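PDB 6ICN: methylxanthine N1-demethylase NdmA from Pseudomonas putida, which catalyses the N1-demethylation of caffeine to theobromine and formaldehyde, as a Rieske-type oxygenase that uses electrons from NADH and molecular oxygen. Local coordinates for residues 80-85 with 100-105; 266-271 with 280-285. All coordinates share one frame; numbering follows the deposited sequence.

Contact 1: 80-85 with 100-105. With FES (Fe2/s2 (inorganic) cluster), chain D.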
loop_
_atom_site.group_PDB
_atom_site.type_symbol
_atom_site.label_atom_id
_atom_site.label_comp_id
_atom_site.label_asym_id
_atom_site.label_seq_id
_atom_site.Cartn_x
_atom_site.Cartn_y
_atom_site.Cartn_z
ATOM N N CYS A 80 -13.543 9.485 30.854
ATOM C CA CYS A 80 -13.496 10.476 31.926
ATOM C C CYS A 80 -14.896 10.975 32.279
ATOM O O CYS A 80 -15.741 11.175 31.402
ATOM C CB CYS A 80 -12.605 11.645 31.489
ATOM S SG CYS A 80 -12.405 12.944 32.723
ATOM N N ALA A 81 -15.136 11.194 33.583
ATOM C CA ALA A 81 -16.448 11.662 34.040
ATOM C C ALA A 81 -16.767 13.084 33.598
ATOM O O ALA A 81 -17.946 13.444 33.535
ATOM C CB ALA A 81 -16.521 11.587 35.579
ATOM N N HIS A 82 -15.751 13.893 33.276
ATOM C CA HIS A 82 -15.914 15.307 32.970
ATOM C C HIS A 82 -16.536 15.504 31.588
ATOM O O HIS A 82 -17.686 15.943 31.467
ATOM C CB HIS A 82 -14.552 15.994 33.057
ATOM C CG HIS A 82 -14.593 17.460 32.758
ATOM N ND1 HIS A 82 -13.599 18.102 32.059
ATOM C CD2 HIS A 82 -15.503 18.408 33.065
ATOM C CE1 HIS A 82 -13.886 19.389 31.954
ATOM N NE2 HIS A 82 -15.038 19.601 32.561
ATOM N N ARG A 83 -15.775 15.183 30.535
ATOM C CA ARG A 83 -16.253 15.363 29.165
ATOM C C ARG A 83 -15.973 14.131 28.307
ATOM O O ARG A 83 -15.870 14.233 27.072
ATOM C CB ARG A 83 -15.631 16.626 28.534
ATOM C CG ARG A 83 -16.095 17.934 29.193
ATOM C CD ARG A 83 -17.593 18.133 28.930
ATOM N NE ARG A 83 -18.140 19.427 29.349
ATOM C CZ ARG A 83 -18.807 19.640 30.482
ATOM N NH1 ARG A 83 -18.982 18.654 31.362
ATOM N NH2 ARG A 83 -19.320 20.847 30.726
ATOM N N SER A 84 -15.852 12.961 28.926
ATOM C CA SER A 84 -15.899 11.674 28.236
ATOM C C SER A 84 -14.683 11.394 27.350
ATOM O O SER A 84 -14.733 10.475 26.541
ATOM C CB SER A 84 -17.177 11.533 27.393
ATOM O OG SER A 84 -18.335 11.737 28.187
ATOM N N ALA A 85 -13.566 12.101 27.527
ATOM C CA ALA A 85 -12.322 11.718 26.855
ATOM C C ALA A 85 -11.837 10.348 27.336
ATOM O O ALA A 85 -12.164 9.886 28.437
ATOM C CB ALA A 85 -11.222 12.749 27.109
ATOM N N PRO A 100 -6.114 13.283 29.666
ATOM C CA PRO A 100 -5.387 14.194 28.757
ATOM C C PRO A 100 -6.061 15.538 28.501
ATOM O O PRO A 100 -5.379 16.483 28.073
ATOM C CB PRO A 100 -5.320 13.388 27.452
ATOM C CG PRO A 100 -6.517 12.527 27.498
ATOM C CD PRO A 100 -6.661 12.116 28.954
ATOM N N TYR A 101 -7.372 15.654 28.710
ATOM C CA TYR A 101 -8.097 16.816 28.203
ATOM C C TYR A 101 -7.993 17.997 29.166
ATOM O O TYR A 101 -7.482 19.059 28.801
ATOM C CB TYR A 101 -9.562 16.430 27.943
ATOM C CG TYR A 101 -10.316 17.332 26.953
ATOM C CD1 TYR A 101 -9.778 18.534 26.493
ATOM C CD2 TYR A 101 -11.575 16.961 26.491
ATOM C CE1 TYR A 101 -10.490 19.344 25.585
ATOM C CE2 TYR A 101 -12.292 17.758 25.585
ATOM C CZ TYR A 101 -11.733 18.950 25.137
ATOM O OH TYR A 101 -12.438 19.729 24.234
ATOM N N HIS A 102 -8.469 17.837 30.408
ATOM C CA HIS A 102 -8.361 18.922 31.378
ATOM C C HIS A 102 -7.645 18.472 32.643
ATOM O O HIS A 102 -7.714 19.162 33.671
ATOM C CB HIS A 102 -9.738 19.505 31.721
ATOM C CG HIS A 102 -10.604 19.775 30.525
ATOM N ND1 HIS A 102 -11.447 18.827 29.999
ATOM C CD2 HIS A 102 -10.779 20.885 29.768
ATOM C CE1 HIS A 102 -12.113 19.331 28.976
ATOM N NE2 HIS A 102 -11.723 20.583 28.811
ATOM N N GLY A 103 -6.961 17.332 32.597
ATOM C CA GLY A 103 -6.048 16.981 33.671
ATOM C C GLY A 103 -6.676 16.478 34.956
ATOM O O GLY A 103 -5.982 16.428 35.984
ATOM N N TRP A 104 -7.950 16.093 34.954
ATOM C CA TRP A 104 -8.492 15.496 36.180
ATOM C C TRP A 104 -7.690 14.250 36.555
ATOM O O TRP A 104 -7.295 13.467 35.692
ATOM C CB TRP A 104 -9.960 15.109 36.001
ATOM C CG TRP A 104 -10.936 16.242 35.931
ATOM C CD1 TRP A 104 -10.678 17.551 35.619
ATOM C CD2 TRP A 104 -12.345 16.158 36.180
ATOM N NE1 TRP A 104 -11.853 18.281 35.645
ATOM C CE2 TRP A 104 -12.881 17.447 36.003
ATOM C CE3 TRP A 104 -13.201 15.112 36.535
ATOM C CZ2 TRP A 104 -14.247 17.722 36.157
ATOM C CZ3 TRP A 104 -14.555 15.385 36.690
ATOM C CH2 TRP A 104 -15.060 16.678 36.496
ATOM N N GLN A 105 -7.445 14.051 37.854
ATOM C CA GLN A 105 -6.646 12.912 38.303
ATOM C C GLN A 105 -7.514 11.939 39.085
ATOM O O GLN A 105 -8.201 12.346 40.029
ATOM C CB GLN A 105 -5.484 13.376 39.180
ATOM C CG GLN A 105 -4.523 14.287 38.456
ATOM C CD GLN A 105 -3.285 14.537 39.291
ATOM O OE1 GLN A 105 -3.308 14.357 40.511
ATOM N NE2 GLN A 105 -2.199 14.946 38.648
HETATM FE FE1 FES D . -11.195 14.441 31.330
HETATM FE FE2 FES D . -12.018 16.966 31.049
HETATM S S1 FES D . -12.570 15.194 29.782
HETATM S S2 FES D . -10.524 16.200 32.470
#

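Contact 2: 266-271 with 280-285. With CFF (caffeine), chain F.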
loop_
_atom_site.group_PDB
_atom_site.type_symbol
_atom_site.label_atom_id
_atom_site.label_comp_id
_atom_site.label_asym_id
_atom_site.label_seq_id
_atom_site.Cartn_x
_atom_site.Cartn_y
_atom_site.Cartn_z
ATOM N N LEU A 266 1.041 -26.470 28.510
ATOM C CA LEU A 266 0.437 -25.432 27.681
ATOM C C LEU A 266 -0.711 -24.798 28.448
ATOM O O LEU A 266 -1.623 -25.498 28.906
ATOM C CB LEU A 266 -0.077 -25.994 26.356
ATOM C CG LEU A 266 0.959 -26.713 25.500
ATOM C CD1 LEU A 266 0.244 -27.580 24.478
ATOM C CD2 LEU A 266 1.871 -25.701 24.802
ATOM N N PHE A 267 -0.675 -23.479 28.590
ATOM C CA PHE A 267 -1.737 -22.747 29.265
ATOM C C PHE A 267 -2.325 -21.788 28.244
ATOM O O PHE A 267 -1.652 -20.847 27.798
ATOM C CB PHE A 267 -1.203 -22.016 30.498
ATOM C CG PHE A 267 -2.224 -21.176 31.209
ATOM C CD1 PHE A 267 -3.161 -21.756 32.065
ATOM C CD2 PHE A 267 -2.243 -19.798 31.042
ATOM C CE1 PHE A 267 -4.080 -20.975 32.734
ATOM C CE2 PHE A 267 -3.176 -18.995 31.713
ATOM C CZ PHE A 267 -4.095 -19.584 32.562
ATOM N N ASN A 268 -3.561 -22.045 27.842
ATOM C CA ASN A 268 -4.204 -21.249 26.804
ATOM C C ASN A 268 -5.483 -20.645 27.358
ATOM O O ASN A 268 -6.301 -21.355 27.953
ATOM C CB ASN A 268 -4.495 -22.105 25.560
ATOM C CG ASN A 268 -4.854 -21.253 24.343
ATOM O OD1 ASN A 268 -6.037 -21.016 24.088
ATOM N ND2 ASN A 268 -3.829 -20.764 23.600
ATOM N N VAL A 269 -5.654 -19.335 27.184
ATOM C CA VAL A 269 -6.872 -18.668 27.645
ATOM C C VAL A 269 -7.279 -17.583 26.644
ATOM O O VAL A 269 -6.431 -16.889 26.069
ATOM C CB VAL A 269 -6.684 -18.114 29.079
ATOM C CG1 VAL A 269 -5.470 -17.144 29.162
ATOM C CG2 VAL A 269 -7.973 -17.467 29.602
ATOM N N SER A 270 -8.586 -17.449 26.424
ATOM C CA SER A 270 -9.140 -16.499 25.465
ATOM C C SER A 270 -9.784 -15.332 26.202
ATOM O O SER A 270 -10.607 -15.543 27.102
ATOM C CB SER A 270 -10.194 -17.152 24.555
ATOM O OG SER A 270 -9.695 -18.273 23.848
ATOM N N CYS A 271 -9.430 -14.114 25.809
ATOM C CA CYS A 271 -10.192 -12.932 26.205
ATOM C C CYS A 271 -11.373 -12.746 25.259
ATOM O O CYS A 271 -11.167 -12.544 24.048
ATOM C CB CYS A 271 -9.325 -11.686 26.187
ATOM S SG CYS A 271 -10.189 -10.134 26.617
ATOM N N ASN A 280 -6.156 -13.996 22.306
ATOM C CA ASN A 280 -5.791 -15.273 22.892
ATOM C C ASN A 280 -4.376 -15.240 23.452
ATOM O O ASN A 280 -3.482 -14.607 22.885
ATOM C CB ASN A 280 -5.951 -16.389 21.864
ATOM C CG ASN A 280 -7.373 -16.447 21.336
ATOM O OD1 ASN A 280 -8.282 -16.889 22.047
ATOM N ND2 ASN A 280 -7.589 -15.945 20.120
ATOM N N PHE A 281 -4.179 -15.933 24.572
ATOM C CA PHE A 281 -2.896 -15.983 25.259
ATOM C C PHE A 281 -2.433 -17.429 25.369
ATOM O O PHE A 281 -3.224 -18.315 25.721
ATOM C CB PHE A 281 -3.007 -15.356 26.661
ATOM C CG PHE A 281 -3.493 -13.923 26.655
ATOM C CD1 PHE A 281 -4.861 -13.634 26.609
ATOM C CD2 PHE A 281 -2.587 -12.862 26.684
ATOM C CE1 PHE A 281 -5.317 -12.312 26.603
ATOM C CE2 PHE A 281 -3.037 -11.529 26.669
ATOM C CZ PHE A 281 -4.395 -11.251 26.624
ATOM N N LEU A 282 -1.156 -17.666 25.067
ATOM C CA LEU A 282 -0.505 -18.945 25.319
ATOM C C LEU A 282 0.729 -18.712 26.176
ATOM O O LEU A 282 1.587 -17.880 25.840
ATOM C CB LEU A 282 -0.090 -19.660 24.022
ATOM C CG LEU A 282 0.660 -20.986 24.279
ATOM C CD1 LEU A 282 -0.302 -22.033 24.851
ATOM C CD2 LEU A 282 1.351 -21.515 23.016
ATOM N N ILE A 283 0.798 -19.421 27.294
ATOM C CA ILE A 283 2.004 -19.518 28.104
ATOM C C ILE A 283 2.421 -20.979 28.081
ATOM O O ILE A 283 1.572 -21.862 28.253
ATOM C CB ILE A 283 1.753 -19.057 29.551
ATOM C CG1 ILE A 283 1.103 -17.679 29.579
ATOM C CG2 ILE A 283 3.061 -19.036 30.345
ATOM C CD1 ILE A 283 0.777 -17.189 30.974
ATOM N N PHE A 284 3.707 -21.250 27.867
ATOM C CA PHE A 284 4.124 -22.645 27.876
ATOM C C PHE A 284 5.366 -22.812 28.733
ATOM O O PHE A 284 6.213 -21.915 28.822
ATOM C CB PHE A 284 4.340 -23.231 26.450
ATOM C CG PHE A 284 5.489 -22.630 25.696
ATOM C CD1 PHE A 284 5.311 -21.491 24.931
ATOM C CD2 PHE A 284 6.741 -23.221 25.737
ATOM C CE1 PHE A 284 6.370 -20.950 24.222
ATOM C CE2 PHE A 284 7.817 -22.671 25.046
ATOM C CZ PHE A 284 7.630 -21.533 24.290
ATOM N N ALA A 285 5.441 -23.971 29.386
ATOM C CA ALA A 285 6.512 -24.272 30.327
ATOM C C ALA A 285 7.121 -25.615 29.975
ATOM O O ALA A 285 6.410 -26.530 29.545
ATOM C CB ALA A 285 6.012 -24.309 31.774
HETATM N N1 CFF F . -3.014 -27.852 21.177
HETATM C C2 CFF F . -2.405 -29.037 21.503
HETATM C C10 CFF F . -4.463 -27.764 21.170
HETATM C C6 CFF F . -2.287 -26.777 20.859
HETATM N N3 CFF F . -1.051 -29.127 21.508
HETATM O O11 CFF F . -3.063 -29.993 21.783
HETATM C C12 CFF F . -0.392 -30.384 21.852
HETATM C C4 CFF F . -0.311 -28.040 21.185
HETATM C C5 CFF F . -0.908 -26.873 20.871
HETATM N N9 CFF F . 1.018 -27.855 21.113
HETATM O O13 CFF F . -2.825 -25.741 20.574
HETATM N N7 CFF F . 0.057 -25.970 20.615
HETATM C C8 CFF F . 1.240 -26.577 20.763
HETATM C C14 CFF F . 0.136 -24.571 20.233
#

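Contact 1: 80-85 with 100-105
His82 and His102 meet at one iron of a Rieske [2Fe-2S] cluster, each giving ND1 to FE2 at 2.2 Å. Cys80 SG binds the other, FE1, at 2.4 Å, and Cys99 completes the two-cysteine, two-histidine ligand set characteristic of Rieske clusters, supplied by two loops. Sharing a metal brings His82 ND1 within 3.1 Å of His102 ND1, without a hydrogen bond; the rings pack as an offset edge-to-face pair, the edge of His82 toward the face of His102, planes at 76°. Tyr101 covers His102's opposite face. Broad Trp104 closes the cluster from one side: its CD1 lies 3.4 Å from FES S2, while His82 CB sits over its six-membered ring, 3.4 Å from the centroid, a CH-pi contact. With CG anti to backbone N (chi1 180°), the His82 ring lies nearly parallel to the indole but slid toward its rim, ND1 directed at FE2. Ala85, with only a methyl group, packs against FES S1 and Tyr101 CB. Farther out, NE2 of His82 and His102 bonds Asp329 and Asp188 of the second subunit, so each ring is held at both nitrogens, which probably limits its rotation. His82 N donates to Cys80 SG, 3.5 Å away.

Contact 2: 266-271 with 280-285
Leu266 CD2 and Phe284 CB, 3.9 Å apart, pack together on the caffeine side of an antiparallel beta hairpin formed by strands 263-274 and 277-286. Leu266 is branched and apolar, as suits a pocket for a flat heterocycle: its CD1 lies over the face of caffeine, 3.4 Å from C4, while Leu282 CD1 packs beside its CB. On the opposite face of the sheet, Phe267 and Ile283 lie alongside each other, pointing the same way, and Ile283 CD1 meets Phe267 CD2 at 4.0 Å. There too Val269 CG1 packs on Phe281 CB; with CG anti to its carbonyl carbon (chi1 -57°), the Phe281 ring turns its edge to Val269 O and Cys271 CB. The backbones of Phe267 with Ile283, and of Val269 with Phe281, make reciprocal pairs of hydrogen bonds; that from Phe267 N to Ile283 O is 2.8 Å. Toward the polar end, Asn268 ND2 bonds Tyr173 OH, and Asn280 ND2 bonds Thr278 OG1 and Tyr173 O; the bonds to Tyr173 tie the hairpin to strand 166-175. The Asn280 amide also accepts: Ser270 OG donates to Asn280 OD1 at 2.7 Å, almost in line with its C=O bond.

Overall arrangement
Contact 1 belongs to the Rieske domain and contact 2 to the C-terminal catalytic domain; within one chain their centres lie 35 Å apart and their nearest atoms about 20 Å, without touching. One carries the electron-transfer cluster, the other part of the caffeine pocket. The metal site, occupied here by cobalt, is made by His191, His196 and Asp307, and the side chain of Asn268 in contact 2 is about 10 Å from the cobalt ion. Subunit pairing joins the two functions: contact 1 docks on a second subunit, whose Asp188 lies close in sequence to His191 of that subunit's metal site, consistent with the Rieske oxygenase pattern of electron transfer between subunits. No other chain touches contact 2.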